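Local structure of Ulp1-like SUMO protease (Chaetomium thermophilum, 6DG4) at residues Leu170-Val173 with Lys174-Glu178. The protein is the catalytic domain of a Ulp1-like cysteine protease of the peptidase C48 family, which probably cleaves SUMO from its conjugates and processes its precursor. Residues are numbered along the deposited sequence; the frame is centred on the assembly and turned at random.
Sequences LELV and KFVLE
Val-173 and Leu-177, one helical turn apart, run alongside each other in the same direction, with Val-173 CG1 3.9 Å from Leu-177 CD1. CG1 is the branch that does the touching because it stands anti to the backbone N (chi1 172°), beside the carbonyl carbon and hence on the side of the following turn. The backbones of the same two residues are joined by a hydrogen bond of 2.9 Å from Leu-177 N to Val-173 O. The backbone N atoms of Lys-174, Phe-175 and Val-176 bond in the same way to the O atoms of Leu-170, Glu-171 and Leu-172. The Lys-174 side chain meets the preceding turn through its CB, 3.5 Å from Leu-170 O, and then runs extended away from it. On another side of the helix, Leu-172 CD1 approaches Val-176 CG2 more loosely, at 4.4 Å. Glu-178 is the first residue to leave helical geometry, with positive phi, its N still bonded to Lys-174 O and its OE1 in a salt bridge with Lys-119. This is the C-terminal end of helix 163-177, the crossover of a beta-alpha-beta unit; Leu-170 and Val-173 rest on Val-150 of strand 149-153, while Phe-181 and Trp-186, on the way to strand 187-188, also pack against Val-173.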
loop_
_atom_site.group_PDB
_atom_site.type_symbol
_atom_site.label_atom_id
_atom_site.label_comp_id
_atom_site.label_asym_id
_atom_site.label_seq_id
_atom_site.Cartn_x
_atom_site.Cartn_y
_atom_site.Cartn_z
ATOM N N LEU A 170 -3.137 1.655 -17.729
ATOM C CA LEU A 170 -4.294 1.686 -18.619
ATOM C C LEU A 170 -4.333 0.464 -19.530
ATOM O O LEU A 170 -5.420 -0.032 -19.848
ATOM C CB LEU A 170 -4.304 2.977 -19.436
ATOM C CG LEU A 170 -4.678 4.220 -18.624
ATOM C CD1 LEU A 170 -4.310 5.489 -19.375
ATOM C CD2 LEU A 170 -6.166 4.238 -18.302
ATOM N N GLU A 171 -3.171 -0.043 -19.952
ATOM C CA GLU A 171 -3.150 -1.285 -20.722
ATOM C C GLU A 171 -3.709 -2.440 -19.899
ATOM O O GLU A 171 -4.461 -3.278 -20.414
ATOM C CB GLU A 171 -1.725 -1.582 -21.193
ATOM C CG GLU A 171 -1.224 -0.613 -22.263
ATOM C CD GLU A 171 0.274 -0.718 -22.531
ATOM O OE1 GLU A 171 0.977 -1.471 -21.816
ATOM O OE2 GLU A 171 0.752 -0.031 -23.462
ATOM N N LEU A 172 -3.368 -2.488 -18.609
ATOM C CA LEU A 172 -3.894 -3.526 -17.729
ATOM C C LEU A 172 -5.407 -3.413 -17.597
ATOM O O LEU A 172 -6.124 -4.418 -17.671
ATOM C CB LEU A 172 -3.223 -3.416 -16.358
ATOM C CG LEU A 172 -3.733 -4.346 -15.257
ATOM C CD1 LEU A 172 -3.478 -5.801 -15.612
ATOM C CD2 LEU A 172 -3.066 -3.993 -13.938
ATOM N N VAL A 173 -5.908 -2.196 -17.380
ATOM C CA VAL A 173 -7.348 -1.981 -17.256
ATOM C C VAL A 173 -8.065 -2.447 -18.520
ATOM O O VAL A 173 -9.086 -3.142 -18.454
ATOM C CB VAL A 173 -7.638 -0.502 -16.934
ATOM C CG1 VAL A 173 -9.127 -0.217 -16.988
ATOM C CG2 VAL A 173 -7.078 -0.126 -15.557
ATOM N N LYS A 174 -7.543 -2.056 -19.688
ATOM C CA LYS A 174 -8.143 -2.457 -20.957
ATOM C C LYS A 174 -8.157 -3.971 -21.099
ATOM O O LYS A 174 -9.150 -4.554 -21.555
ATOM C CB LYS A 174 -7.359 -1.820 -22.101
ATOM C CG LYS A 174 -7.843 -2.228 -23.483
ATOM C CD LYS A 174 -7.172 -1.392 -24.534
ATOM C CE LYS A 174 -7.730 -1.704 -25.910
ATOM N NZ LYS A 174 -7.355 -0.660 -26.903
ATOM N N PHE A 175 -7.076 -4.631 -20.684
ATOM C CA PHE A 175 -7.025 -6.082 -20.783
ATOM C C PHE A 175 -8.116 -6.731 -19.942
ATOM O O PHE A 175 -8.770 -7.680 -20.389
ATOM C CB PHE A 175 -5.658 -6.590 -20.334
ATOM C CG PHE A 175 -5.579 -8.081 -20.274
ATOM C CD1 PHE A 175 -5.305 -8.809 -21.410
ATOM C CD2 PHE A 175 -5.809 -8.756 -19.087
ATOM C CE1 PHE A 175 -5.242 -10.194 -21.364
ATOM C CE2 PHE A 175 -5.756 -10.133 -19.036
ATOM C CZ PHE A 175 -5.480 -10.851 -20.177
ATOM N N VAL A 176 -8.308 -6.259 -18.711
ATOM C CA VAL A 176 -9.301 -6.866 -17.830
ATOM C C VAL A 176 -10.717 -6.599 -18.336
ATOM O O VAL A 176 -11.565 -7.499 -18.362
ATOM C CB VAL A 176 -9.116 -6.374 -16.384
ATOM C CG1 VAL A 176 -10.240 -6.895 -15.509
ATOM C CG2 VAL A 176 -7.763 -6.817 -15.832
ATOM N N LEU A 177 -11.003 -5.356 -18.726
ATOM C CA LEU A 177 -12.377 -4.965 -19.014
ATOM C C LEU A 177 -12.856 -5.370 -20.405
ATOM O O LEU A 177 -14.069 -5.472 -20.609
ATOM C CB LEU A 177 -12.559 -3.455 -18.835
ATOM C CG LEU A 177 -12.712 -2.999 -17.386
ATOM C CD1 LEU A 177 -12.765 -1.484 -17.306
ATOM C CD2 LEU A 177 -13.963 -3.609 -16.765
ATOM N N GLU A 178 -11.956 -5.596 -21.357
ATOM C CA GLU A 178 -12.324 -6.098 -22.695
ATOM C C GLU A 178 -13.347 -5.158 -23.327
ATOM O O GLU A 178 -13.082 -3.949 -23.433
ATOM C CB GLU A 178 -12.762 -7.557 -22.587
ATOM C CG GLU A 178 -11.742 -8.476 -21.982
ATOM C CD GLU A 178 -12.214 -9.917 -21.917
ATOM O OE1 GLU A 178 -13.433 -10.171 -22.011
ATOM O OE2 GLU A 178 -11.355 -10.803 -21.762
#